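Local coordinates for NmrA family protein (PDB 3QVO), which is of unknown function but, as an NmrA-family protein with a Rossmann fold, probably binds NAD(P), at residues A[40-45]-A[203-208]; A[50-55]-A[87-92]; A[94-97]-A[103-106]; A[110-115]-A[161-166]; A[120-125]-A[156-161]. One frame throughout, in Å; residues are numbered along the deposited sequence.

Overall arrangement
All five contacts lie in one Rossmann-type domain. Contact 1 packs two helices on one face of the parallel sheet. Contacts 3, 4 and 5 lie on the other face, round helices 101-114 and 149-159, and their centres lie 9 to 13 Å apart. Contact 2 ties strand 49-55 to the loop before strand 91-95. It meets contact 1, 13 Å away between centres, through Gln-51 and Ile-40. Contacts 3 and 5 share a parallel strand pair, 91-95 with 119-123. Contacts 4 and 5 share Ser-161. The 5-mercapto-2-nitro-benzoic acid is bonded to Cys-115 of contact 4 and touches Gln-87 of contact 2; these two centres are 14 Å apart.

Contact 1 (A[40-45]-A[203-208]); sequences INQLAD and LITDII
The side chain of Gln-42 lies over the side chain of Thr-205, its amide end beside the threonine hydroxyl. Gln-42 NE2 comes to 3.5 Å from Thr-205 OG1, but no hydrogen bond forms across the contact. The hydroxyl instead bonds to Ala-201 O one turn earlier in its own helix. That bond goes with a first torsion of -66°, which puts OG1 beside the backbone N and CG2 on the far side from it. The methyl CG2 then meets the glutamine, with Gln-42 OE1 at 4.0 Å, and also Leu-43 CD2 at 4.3 Å. The amide of Gln-42 therefore packs on both branches of one threonine.

Leu-43 carries the apolar part. Its bond from the backbone does not aim at the other helix, but its two methyls reach it. Leu-43 CD1 touches Ile-208 CD1 at 4.0 Å, and Leu-43 CD2 touches Ile-208 CG2 at 4.1 Å. Each methyl of the leucine thus has its own branch of the isoleucine, and the two side chains cross at about a right angle. Leu-43, Thr-205 and Ile-208 are buried, while Gln-42 is partly exposed at the border. The backbones stay apart, with 7.2 Å between Gln-42 CA and Thr-205 CA.

Below this layer the sheet begins. Ile-208 also rests on Ile-49 and Ile-121, and Leu-43 on Gln-51. The contact joins helix 34-43, the first of the domain, to helix 197-209. Two such helices side by side on one face of a parallel sheet are characteristic of the three-layer alpha-beta-alpha sandwich of the Rossmann fold.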
# COMPACT_ATOMS: atom_id res chain seq x y z
N ILE A 40 9.28 -5.09 2.34
CA ILE A 40 9.60 -6.47 2.70
C ILE A 40 10.98 -6.53 3.35
O ILE A 40 11.18 -7.19 4.36
CB ILE A 40 9.56 -7.37 1.46
CG1 ILE A 40 8.13 -7.57 1.03
CG2 ILE A 40 10.26 -8.70 1.67
CD1 ILE A 40 7.98 -8.06 -0.40
N ASN A 41 11.93 -5.82 2.75
CA ASN A 41 13.29 -5.71 3.23
C ASN A 41 13.44 -5.05 4.59
O ASN A 41 14.28 -5.45 5.41
CB ASN A 41 14.05 -4.83 2.27
CG ASN A 41 15.05 -5.58 1.44
OD1 ASN A 41 14.71 -6.05 0.33
ND2 ASN A 41 16.33 -5.63 1.93
N GLN A 42 12.71 -3.98 4.82
CA GLN A 42 12.72 -3.37 6.13
C GLN A 42 12.03 -4.27 7.14
O GLN A 42 12.38 -4.24 8.32
CB GLN A 42 12.01 -2.06 6.11
CG GLN A 42 12.63 -1.07 5.14
CD GLN A 42 12.15 0.32 5.45
OE1 GLN A 42 12.48 0.87 6.52
NE2 GLN A 42 11.36 0.89 4.53
N LEU A 43 11.05 -5.06 6.71
CA LEU A 43 10.39 -5.97 7.64
C LEU A 43 11.22 -7.23 7.95
O LEU A 43 10.94 -7.95 8.91
CB LEU A 43 8.99 -6.33 7.13
CG LEU A 43 8.00 -5.15 7.05
CD1 LEU A 43 6.70 -5.64 6.56
CD2 LEU A 43 7.81 -4.34 8.38
N ALA A 44 12.27 -7.47 7.17
CA ALA A 44 12.96 -8.77 7.20
C ALA A 44 13.73 -9.04 8.51
O ALA A 44 13.97 -10.19 8.88
CB ALA A 44 13.94 -8.87 6.04
N ASP A 45 14.14 -7.99 9.19
CA ASP A 45 14.91 -8.20 10.40
C ASP A 45 14.06 -7.90 11.65
O ASP A 45 14.59 -7.90 12.74
CB ASP A 45 16.18 -7.36 10.37
CG ASP A 45 15.89 -5.91 10.50
OD1 ASP A 45 14.68 -5.62 10.64
OD2 ASP A 45 16.83 -5.07 10.47
N LEU A 203 7.44 5.23 5.11
CA LEU A 203 6.17 5.59 5.76
C LEU A 203 5.38 4.32 6.09
O LEU A 203 4.89 4.18 7.18
CB LEU A 203 5.32 6.50 4.86
CG LEU A 203 4.01 7.03 5.49
CD1 LEU A 203 4.15 7.77 6.88
CD2 LEU A 203 3.30 7.95 4.50
N ILE A 204 5.23 3.44 5.11
CA ILE A 204 4.46 2.24 5.28
C ILE A 204 4.99 1.50 6.50
O ILE A 204 4.23 1.17 7.40
CB ILE A 204 4.44 1.40 3.98
CG1 ILE A 204 3.69 2.15 2.88
CG2 ILE A 204 3.77 0.03 4.20
CD1 ILE A 204 3.97 1.63 1.49
N THR A 205 6.31 1.34 6.56
CA THR A 205 6.96 0.64 7.65
C THR A 205 6.74 1.31 9.00
O THR A 205 6.48 0.63 10.00
CB THR A 205 8.45 0.44 7.36
OG1 THR A 205 8.58 -0.45 6.23
CG2 THR A 205 9.15 -0.22 8.53
N ASP A 206 6.82 2.64 9.05
CA ASP A 206 6.50 3.36 10.28
C ASP A 206 5.06 3.10 10.74
O ASP A 206 4.82 2.97 11.93
CB ASP A 206 6.79 4.84 10.16
CG ASP A 206 8.30 5.16 10.13
OD1 ASP A 206 9.15 4.22 10.21
OD2 ASP A 206 8.63 6.36 10.00
N ILE A 207 4.12 2.96 9.80
CA ILE A 207 2.72 2.75 10.16
C ILE A 207 2.55 1.30 10.64
O ILE A 207 1.89 1.02 11.62
CB ILE A 207 1.77 3.04 9.00
CG1 ILE A 207 1.87 4.49 8.53
CG2 ILE A 207 0.30 2.73 9.38
CD1 ILE A 207 0.93 4.83 7.32
N ILE A 208 3.18 0.37 9.95
CA ILE A 208 3.16 -1.01 10.36
C ILE A 208 3.75 -1.12 11.77
O ILE A 208 3.22 -1.83 12.64
CB ILE A 208 3.96 -1.86 9.40
CG1 ILE A 208 3.21 -1.99 8.09
CG2 ILE A 208 4.27 -3.23 10.02
CD1 ILE A 208 3.93 -2.74 6.98

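Contact 2 (A[50-55]-A[87-92]); sequences KQTLFA and QGQDIV. With MNB (5-mercapto-2-nitro-benzoic acid), chain B.
Gln-89 points its amide nitrogen at the hydroxyl of Thr-52, and the two side chains approach at a slant. Gln-89 NE2 donates to Thr-52 OG1 at 3.2 Å with an N-H...O angle of 162°. The hydroxyl oxygen lies 13° out of the amide plane, so the bond uses the N-H nearly in plane. The glutamine gets there by folding: its chain bends about the CB-CG bond (chi2 -67°), and the amide swings toward strand 49-55. NE2 also donates to Ala-85 O, at the end of the preceding helix. The two partners fix the rotation of the amide.

The oxygen end is served by a water. It lies 2.9 Å from Gln-89 OE1 and 2.9 Å from Lys-50 O, and is placed to donate to each, although other acceptors nearby may compete. Both touching residues are buried. In the parallel Rossmann sheet, strands 49-55 and 91-95 both pair with strand 24-29, one along each edge. The contact therefore reaches from the loop before strand 91-95 to a strand that is not its neighbour, past Asn-25, which the Gln-89 side chain also touches. Thr-52 packs on Ile-72 of the next strand as well.

Two residues earlier, just after helix 79-86, Gln-87 meets the bound 5-mercapto-2-nitro-benzoic acid. Its CA is 3.6 Å from the ligand S5, and Gln-87 CB is 3.7 Å from the same sulfur.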
# COMPACT_ATOMS: atom_id res chain seq x y z
N LYS A 50 5.43 -11.35 11.33
CA LYS A 50 5.38 -12.37 10.31
C LYS A 50 4.75 -11.73 9.09
O LYS A 50 3.61 -11.24 9.18
CB LYS A 50 4.55 -13.55 10.75
CG LYS A 50 4.30 -14.55 9.61
CD LYS A 50 3.37 -15.73 10.00
CE LYS A 50 2.62 -16.31 8.75
NZ LYS A 50 1.84 -17.62 9.03
N GLN A 51 5.46 -11.73 7.95
CA GLN A 51 4.91 -11.08 6.75
C GLN A 51 4.49 -12.11 5.71
O GLN A 51 5.26 -12.98 5.35
CB GLN A 51 5.89 -10.05 6.14
CG GLN A 51 7.30 -10.53 5.86
CD GLN A 51 8.19 -9.42 5.32
OE1 GLN A 51 7.70 -8.51 4.67
NE2 GLN A 51 9.50 -9.52 5.54
N THR A 52 3.25 -12.03 5.28
CA THR A 52 2.74 -12.94 4.29
C THR A 52 2.74 -12.20 2.98
O THR A 52 2.16 -11.13 2.87
CB THR A 52 1.33 -13.33 4.63
OG1 THR A 52 1.32 -13.97 5.91
CG2 THR A 52 0.73 -14.25 3.54
N LEU A 53 3.39 -12.78 1.98
CA LEU A 53 3.65 -12.09 0.72
C LEU A 53 2.82 -12.77 -0.36
O LEU A 53 3.13 -13.87 -0.81
CB LEU A 53 5.12 -12.17 0.39
CG LEU A 53 6.09 -11.72 1.49
CD1 LEU A 53 7.53 -11.81 1.00
CD2 LEU A 53 5.80 -10.32 2.05
N PHE A 54 1.75 -12.08 -0.74
CA PHE A 54 0.74 -12.59 -1.64
C PHE A 54 0.99 -11.97 -3.00
O PHE A 54 0.94 -10.76 -3.14
CB PHE A 54 -0.58 -12.10 -1.09
CG PHE A 54 -1.79 -12.67 -1.73
CD1 PHE A 54 -2.37 -13.85 -1.24
CD2 PHE A 54 -2.45 -11.97 -2.75
CE1 PHE A 54 -3.56 -14.33 -1.79
CE2 PHE A 54 -3.60 -12.45 -3.32
CZ PHE A 54 -4.18 -13.63 -2.85
N ALA A 55 1.26 -12.82 -4.00
CA ALA A 55 1.49 -12.36 -5.34
C ALA A 55 1.06 -13.36 -6.40
O ALA A 55 1.06 -14.56 -6.19
CB ALA A 55 2.97 -12.04 -5.52
N GLN A 87 -6.76 -14.87 6.74
CA GLN A 87 -7.07 -15.42 8.08
C GLN A 87 -5.97 -15.14 9.11
O GLN A 87 -4.82 -15.42 8.83
CB GLN A 87 -7.29 -16.93 8.02
CG GLN A 87 -7.82 -17.53 9.37
CD GLN A 87 -8.54 -18.88 9.16
OE1 GLN A 87 -8.34 -19.58 8.14
NE2 GLN A 87 -9.40 -19.24 10.12
N GLY A 88 -6.32 -14.59 10.28
CA GLY A 88 -5.34 -14.37 11.33
C GLY A 88 -4.45 -13.14 11.19
O GLY A 88 -3.56 -12.96 12.01
N GLN A 89 -4.67 -12.29 10.18
CA GLN A 89 -3.81 -11.14 9.93
C GLN A 89 -4.19 -9.95 10.79
O GLN A 89 -5.32 -9.78 11.16
CB GLN A 89 -3.86 -10.70 8.47
CG GLN A 89 -3.48 -11.78 7.45
CD GLN A 89 -2.02 -12.19 7.50
OE1 GLN A 89 -1.22 -11.55 8.18
NE2 GLN A 89 -1.65 -13.21 6.73
N ASP A 90 -3.23 -9.09 11.06
CA ASP A 90 -3.47 -7.88 11.84
C ASP A 90 -3.46 -6.64 10.96
O ASP A 90 -4.16 -5.70 11.26
CB ASP A 90 -2.40 -7.77 12.93
CG ASP A 90 -2.41 -8.98 13.83
OD1 ASP A 90 -3.51 -9.26 14.35
OD2 ASP A 90 -1.39 -9.71 13.95
N ILE A 91 -2.66 -6.61 9.92
CA ILE A 91 -2.45 -5.40 9.15
C ILE A 91 -2.30 -5.80 7.71
O ILE A 91 -1.54 -6.71 7.41
CB ILE A 91 -1.19 -4.64 9.56
CG1 ILE A 91 -1.32 -4.05 10.96
CG2 ILE A 91 -0.93 -3.48 8.65
CD1 ILE A 91 0.02 -3.58 11.55
N VAL A 92 -3.06 -5.15 6.84
CA VAL A 92 -3.02 -5.39 5.40
C VAL A 92 -2.39 -4.19 4.76
O VAL A 92 -2.76 -3.05 5.05
CB VAL A 92 -4.44 -5.59 4.82
CG1 VAL A 92 -4.39 -5.74 3.29
CG2 VAL A 92 -5.09 -6.80 5.46
C6 MNB B . -12.50 -17.14 8.30
C1 MNB B . -13.64 -17.90 8.20
C2 MNB B . -14.47 -17.81 7.06
C3 MNB B . -14.13 -16.93 6.00
C4 MNB B . -12.98 -16.17 6.12
C5 MNB B . -12.18 -16.29 7.27
S5 MNB B . -10.65 -15.38 7.42
C10 MNB B . -13.92 -18.82 9.40
O12 MNB B . -14.36 -18.28 10.48
O11 MNB B . -13.63 -20.04 9.18
N7 MNB B . -15.59 -18.56 6.94
O9 MNB B . -16.35 -18.55 5.72
O8 MNB B . -15.99 -19.37 7.95
O HOH W 1 1.41 -12.64 8.02

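Contact 3 (A[94-97]-A[103-106])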
# COMPACT_ATOMS: atom_id res chain seq x y z
N ALA A 94 -1.66 -3.04 0.95
CA ALA A 94 -2.04 -3.23 -0.41
C ALA A 94 -1.32 -2.22 -1.27
O ALA A 94 -1.36 -1.01 -1.00
CB ALA A 94 -3.55 -3.05 -0.57
N ASN A 95 -0.69 -2.75 -2.31
CA ASN A 95 0.02 -2.00 -3.32
C ASN A 95 -0.48 -2.64 -4.62
O ASN A 95 0.22 -3.50 -5.20
CB ASN A 95 1.56 -2.22 -3.09
CG ASN A 95 2.45 -1.38 -4.03
OD1 ASN A 95 1.94 -0.40 -4.69
ND2 ASN A 95 3.79 -1.77 -4.14
N LEU A 96 -1.72 -2.26 -5.02
CA LEU A 96 -2.43 -2.91 -6.11
C LEU A 96 -2.40 -2.13 -7.40
O LEU A 96 -2.60 -0.90 -7.42
CB LEU A 96 -3.90 -3.08 -5.77
CG LEU A 96 -4.19 -3.88 -4.51
CD1 LEU A 96 -5.67 -3.78 -4.32
CD2 LEU A 96 -3.68 -5.31 -4.64
N THR A 97 -2.25 -2.86 -8.50
CA THR A 97 -2.18 -2.22 -9.78
C THR A 97 -3.21 -2.74 -10.76
O THR A 97 -3.77 -3.84 -10.62
CB THR A 97 -0.76 -2.41 -10.42
OG1 THR A 97 -0.48 -3.81 -10.58
CG2 THR A 97 0.33 -1.78 -9.52
N ILE A 103 -12.93 -2.99 -8.16
CA ILE A 103 -13.31 -4.35 -7.90
C ILE A 103 -12.32 -4.99 -6.95
O ILE A 103 -12.73 -5.66 -5.96
CB ILE A 103 -13.50 -5.18 -9.23
CG1 ILE A 103 -14.55 -4.51 -10.11
CG2 ILE A 103 -13.98 -6.58 -8.92
CD1 ILE A 103 -14.67 -5.10 -11.58
N GLN A 104 -11.04 -4.72 -7.18
CA GLN A 104 -9.99 -5.21 -6.29
C GLN A 104 -10.13 -4.67 -4.87
O GLN A 104 -10.04 -5.44 -3.87
CB GLN A 104 -8.59 -4.87 -6.80
CG GLN A 104 -8.19 -5.49 -8.15
CD GLN A 104 -6.76 -5.22 -8.46
OE1 GLN A 104 -5.87 -5.54 -7.66
NE2 GLN A 104 -6.51 -4.63 -9.60
N ALA A 105 -10.29 -3.35 -4.74
CA ALA A 105 -10.46 -2.77 -3.39
C ALA A 105 -11.68 -3.40 -2.70
O ALA A 105 -11.62 -3.71 -1.55
CB ALA A 105 -10.64 -1.26 -3.42
N ASN A 106 -12.81 -3.53 -3.40
CA ASN A 106 -14.02 -4.11 -2.82
C ASN A 106 -13.73 -5.52 -2.29
O ASN A 106 -14.23 -5.94 -1.22
CB ASN A 106 -15.13 -4.20 -3.84
CG ASN A 106 -15.80 -2.86 -4.13
OD1 ASN A 106 -15.60 -1.89 -3.41
ND2 ASN A 106 -16.63 -2.82 -5.19
O HOH W 2 -3.25 -5.47 -8.45
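Thr-97 O takes two hydrogen bonds, one from Gln-104 NE2 and one from a water. The amide bond is 3.0 Å long and nearly straight, 171° at the hydrogen. The carbonyl oxygen lies in the plane of the Gln-104 amide, but NE2 sits above the plane of the carbonyl, 46° out of it. The water donates to Thr-97 O at 2.8 Å and to Gln-104 OE1 at 2.7 Å. Amide, carbonyl and water thus close a small ring, and both ends of the amide are held. NE2 has a second acceptor in Glu-99 O, so the glutamine also ties down the loop before its own helix.

OE1 also meets carbon. Leu-96 CB and CD2 each lie 3.7 Å from Gln-104 OE1, and Leu-96 CD1 reaches Gln-104 CB at 4.0 Å. The extended glutamine (chi2 -173°) and the leucine run past each other in opposite directions.

The contact ties the loop that follows strand 91-95 to helix 101-114, within the beta-alpha-beta unit that goes on to strand 119-123. Leu-96 also packs on Phe-122 of that strand and on Val-76, while Ala-105 of the helix touches Phe-122 and Ala-154 of helix 149-159.

Contact 4 (A[110-115]-A[161-166]); sequences AAMKAC and SGLEYT. With MNB (5-mercapto-2-nitro-benzoic acid), chain B.
Residue Met-112, present as selenomethionine, and Leu-163 form the close apolar part of this contact. Met-112 SE lies 3.9 Å from Leu-163 CD1. The chain bends at its last torsion (chi3 56°), which brings the terminal methyl back over the leucine fork: Met-112 CE is 4.0 Å from Leu-163 CD2 and 4.1 Å from Leu-163 CD1. Ile-109 packs on Leu-163, and Met-86 and Val-117 on Met-112.

The solvent side is looser. Lys-113 is exposed and stretches out fully beside the loop. Its CE and NZ both come to 3.1 Å from Ser-161 O, while its CG only grazes Leu-163 CD2 at 4.4 Å. Ser-161 is buried under it. Its OG accepts from Leu-163 N at 3.2 Å, which makes an ST turn, and donates to Ile-158 O. The turn lies just before Leu-163, whose side chain faces the helix.

Just past the end of helix 101-114, Cys-115 SG is joined to S5 of the 5-mercapto-2-nitro-benzoic acid by a covalent bond of 2.0 Å. It is a mixed disulfide of the kind that Ellman's reagent leaves on a reactive thiol. The packing itself sets the last turns of a helix against the loop leading into strand 164-174, part of the helical layer that covers the sheet in a Rossmann fold.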
# COMPACT_ATOMS: atom_id res chain seq x y z
N ALA A 110 -14.06 -6.71 1.74
CA ALA A 110 -14.89 -7.86 2.02
C ALA A 110 -14.11 -8.96 2.75
O ALA A 110 -14.60 -9.51 3.71
CB ALA A 110 -15.44 -8.42 0.75
N ALA A 111 -12.92 -9.27 2.29
CA ALA A 111 -12.10 -10.30 2.93
C ALA A 111 -11.66 -9.84 4.34
O ALA A 111 -11.72 -10.59 5.31
CB ALA A 111 -10.86 -10.63 2.06
N MSE A 112 -11.21 -8.62 4.47
CA MSE A 112 -10.91 -8.08 5.80
C MSE A 112 -12.13 -8.24 6.73
O MSE A 112 -12.01 -8.76 7.83
CB MSE A 112 -10.50 -6.64 5.73
CG MSE A 112 -9.22 -6.47 4.99
SE MSE A 112 -8.53 -4.71 4.90
CE MSE A 112 -8.45 -4.35 6.81
N LYS A 113 -13.32 -7.86 6.25
CA LYS A 113 -14.50 -7.90 7.08
C LYS A 113 -14.88 -9.32 7.43
O LYS A 113 -15.20 -9.59 8.59
CB LYS A 113 -15.64 -7.20 6.40
CG LYS A 113 -15.54 -5.70 6.48
CD LYS A 113 -16.75 -5.02 5.90
CE LYS A 113 -16.68 -3.48 6.04
NZ LYS A 113 -17.83 -2.83 5.38
N ALA A 114 -14.78 -10.23 6.46
CA ALA A 114 -15.05 -11.62 6.70
C ALA A 114 -14.09 -12.18 7.75
O ALA A 114 -14.48 -13.02 8.54
CB ALA A 114 -14.96 -12.49 5.39
N CYS A 115 -12.82 -11.78 7.69
CA CYS A 115 -11.82 -12.37 8.59
C CYS A 115 -11.54 -11.52 9.86
O CYS A 115 -10.60 -11.81 10.59
CB CYS A 115 -10.55 -12.57 7.87
SG CYS A 115 -10.67 -13.62 6.42
N SER A 161 -15.79 2.28 4.35
CA SER A 161 -15.74 0.89 4.77
C SER A 161 -15.89 0.62 6.25
O SER A 161 -16.17 -0.50 6.63
CB SER A 161 -14.42 0.27 4.34
OG SER A 161 -13.35 0.92 4.98
N GLY A 162 -15.68 1.64 7.08
CA GLY A 162 -15.61 1.49 8.51
C GLY A 162 -14.36 0.77 9.00
O GLY A 162 -14.32 0.28 10.14
N LEU A 163 -13.34 0.66 8.15
CA LEU A 163 -12.11 0.00 8.51
C LEU A 163 -11.17 1.06 9.06
O LEU A 163 -11.38 2.23 8.87
CB LEU A 163 -11.46 -0.72 7.30
CG LEU A 163 -12.20 -1.93 6.69
CD1 LEU A 163 -11.64 -2.34 5.33
CD2 LEU A 163 -12.16 -3.15 7.62
N GLU A 164 -10.11 0.61 9.72
CA GLU A 164 -9.08 1.51 10.22
C GLU A 164 -8.08 1.69 9.08
O GLU A 164 -7.12 0.93 8.97
CB GLU A 164 -8.44 0.94 11.50
CG GLU A 164 -9.31 1.10 12.77
CD GLU A 164 -8.77 0.37 14.01
OE1 GLU A 164 -7.93 -0.55 13.89
OE2 GLU A 164 -9.21 0.73 15.14
N TYR A 165 -8.33 2.67 8.21
CA TYR A 165 -7.59 2.79 6.96
C TYR A 165 -6.60 3.92 6.97
O TYR A 165 -6.72 4.86 7.71
CB TYR A 165 -8.56 2.96 5.77
CG TYR A 165 -9.30 4.29 5.75
CD1 TYR A 165 -8.71 5.41 5.21
CD2 TYR A 165 -10.57 4.40 6.27
CE1 TYR A 165 -9.35 6.61 5.22
CE2 TYR A 165 -11.24 5.60 6.28
CZ TYR A 165 -10.61 6.72 5.75
OH TYR A 165 -11.23 7.94 5.70
N THR A 166 -5.58 3.78 6.15
CA THR A 166 -4.77 4.89 5.73
C THR A 166 -4.62 4.73 4.22
O THR A 166 -4.16 3.69 3.75
CB THR A 166 -3.41 4.86 6.37
OG1 THR A 166 -3.52 4.75 7.81
CG2 THR A 166 -2.60 6.10 5.94
C6 MNB B . -12.50 -17.14 8.30
C1 MNB B . -13.64 -17.90 8.20
C2 MNB B . -14.47 -17.81 7.06
C3 MNB B . -14.13 -16.93 6.00
C4 MNB B . -12.98 -16.17 6.12
C5 MNB B . -12.18 -16.29 7.27
S5 MNB B . -10.65 -15.38 7.42
C10 MNB B . -13.92 -18.82 9.40
O12 MNB B . -14.36 -18.28 10.48
O11 MNB B . -13.63 -20.04 9.18
N7 MNB B . -15.59 -18.56 6.94
O9 MNB B . -16.35 -18.55 5.72
O8 MNB B . -15.99 -19.37 7.95

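Contact 5 (A[120-125]-A[156-161]); sequences LIFVLS and DAIEAS
Strand 119-123 runs under the last turns of helix 149-159, and their backbones come nearest at Phe-122 and Ile-158, with 8.6 Å between the two CA atoms. The helix ends here: Ser-161 N donates to Ile-158 O at 3.0 Å, and the chain leaves helical geometry at Ala-160. No hydrogen bond crosses the contact, so side chains fill the gap.

Ile-158 does most of the touching. Its CD1 methyl sits over one face of the Phe-122 ring in a CH-pi contact, 3.5 Å from Ile-158 CD1 to the centroid of the Phe-122 ring and 16° off the normal. The methyl is shifted toward the root of the ring, with Phe-122 CG 3.4 Å from Ile-158 CD1. An extended chi2 of 164° in Ile-158 carries the methyl out to the ring. Leu-124 CG lies in the ring plane at an edge. Two residues earlier on the strand, Leu-120 CD2 meets Ile-158 CG1 at 4.2 Å, and these two side chains cross at about a right angle.

All three residues are buried. Phe-122 also touches Ala-94 of strand 91-95 and Ala-105 of helix 101-114, and Leu-120 touches Val-92. Ile-158 further packs on Tyr-165 and Ile-167, so helix 149-159 straddles the two neighbouring parallel strands 119-123 and 164-174.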
# COMPACT_ATOMS: atom_id res chain seq x y z
N LEU A 120 -5.85 -1.33 7.45
CA LEU A 120 -5.49 -1.32 6.04
C LEU A 120 -4.64 -0.13 5.67
O LEU A 120 -4.97 1.03 5.99
CB LEU A 120 -6.77 -1.29 5.19
CG LEU A 120 -6.64 -1.16 3.65
CD1 LEU A 120 -5.96 -2.42 3.02
CD2 LEU A 120 -8.01 -0.88 3.04
N ILE A 121 -3.53 -0.40 4.97
CA ILE A 121 -2.68 0.64 4.37
C ILE A 121 -2.80 0.40 2.88
O ILE A 121 -2.47 -0.69 2.40
CB ILE A 121 -1.21 0.52 4.81
CG1 ILE A 121 -1.12 0.58 6.34
CG2 ILE A 121 -0.38 1.63 4.19
CD1 ILE A 121 0.25 0.23 6.93
N PHE A 122 -3.33 1.38 2.15
CA PHE A 122 -3.68 1.18 0.76
C PHE A 122 -3.06 2.29 -0.10
O PHE A 122 -3.35 3.50 0.07
CB PHE A 122 -5.20 1.16 0.63
CG PHE A 122 -5.73 0.51 -0.67
CD1 PHE A 122 -5.75 1.20 -1.85
CD2 PHE A 122 -6.25 -0.77 -0.67
CE1 PHE A 122 -6.27 0.61 -3.02
CE2 PHE A 122 -6.75 -1.37 -1.82
CZ PHE A 122 -6.77 -0.69 -2.98
N VAL A 123 -2.21 1.86 -1.03
CA VAL A 123 -1.48 2.77 -1.91
C VAL A 123 -2.23 2.95 -3.17
O VAL A 123 -2.57 1.97 -3.83
CB VAL A 123 -0.07 2.27 -2.25
CG1 VAL A 123 0.65 3.29 -3.21
CG2 VAL A 123 0.72 2.13 -0.97
N LEU A 124 -2.53 4.21 -3.49
CA LEU A 124 -3.10 4.54 -4.79
C LEU A 124 -2.13 5.38 -5.59
O LEU A 124 -1.99 6.60 -5.37
CB LEU A 124 -4.47 5.22 -4.66
CG LEU A 124 -5.63 4.29 -4.23
CD1 LEU A 124 -6.80 5.11 -3.68
CD2 LEU A 124 -6.09 3.39 -5.39
N SER A 125 -1.54 4.72 -6.58
CA SER A 125 -0.50 5.29 -7.42
C SER A 125 -0.81 4.88 -8.83
O SER A 125 -1.07 3.71 -9.06
CB SER A 125 0.86 4.69 -7.00
OG SER A 125 1.92 5.17 -7.79
N ASP A 156 -13.10 5.91 -2.44
CA ASP A 156 -14.40 6.13 -1.83
C ASP A 156 -14.88 4.88 -1.08
O ASP A 156 -15.49 4.99 -0.02
CB ASP A 156 -15.46 6.48 -2.88
CG ASP A 156 -15.25 7.85 -3.58
OD1 ASP A 156 -14.36 8.67 -3.21
OD2 ASP A 156 -15.99 8.08 -4.54
N ALA A 157 -14.65 3.70 -1.64
CA ALA A 157 -15.08 2.48 -1.02
C ALA A 157 -14.31 2.31 0.30
O ALA A 157 -14.89 1.95 1.31
CB ALA A 157 -14.90 1.27 -1.97
N ILE A 158 -13.01 2.58 0.27
CA ILE A 158 -12.19 2.48 1.47
C ILE A 158 -12.69 3.45 2.52
O ILE A 158 -12.96 3.04 3.65
CB ILE A 158 -10.73 2.64 1.12
CG1 ILE A 158 -10.25 1.40 0.37
CG2 ILE A 158 -9.87 2.92 2.35
CD1 ILE A 158 -8.96 1.60 -0.36
N GLU A 159 -12.94 4.71 2.12
CA GLU A 159 -13.42 5.72 3.09
C GLU A 159 -14.77 5.43 3.69
O GLU A 159 -15.05 5.93 4.77
CB GLU A 159 -13.41 7.13 2.50
CG GLU A 159 -12.01 7.62 2.18
CD GLU A 159 -11.97 9.03 1.59
OE1 GLU A 159 -12.88 9.40 0.80
OE2 GLU A 159 -11.01 9.77 1.89
N ALA A 160 -15.57 4.60 3.03
CA ALA A 160 -16.90 4.26 3.49
C ALA A 160 -16.93 2.89 4.13
O ALA A 160 -17.99 2.42 4.45
CB ALA A 160 -17.91 4.32 2.34
N SER A 161 -15.79 2.28 4.35
CA SER A 161 -15.74 0.89 4.77
C SER A 161 -15.89 0.62 6.25
O SER A 161 -16.17 -0.50 6.63
CB SER A 161 -14.42 0.27 4.34
OG SER A 161 -13.35 0.92 4.98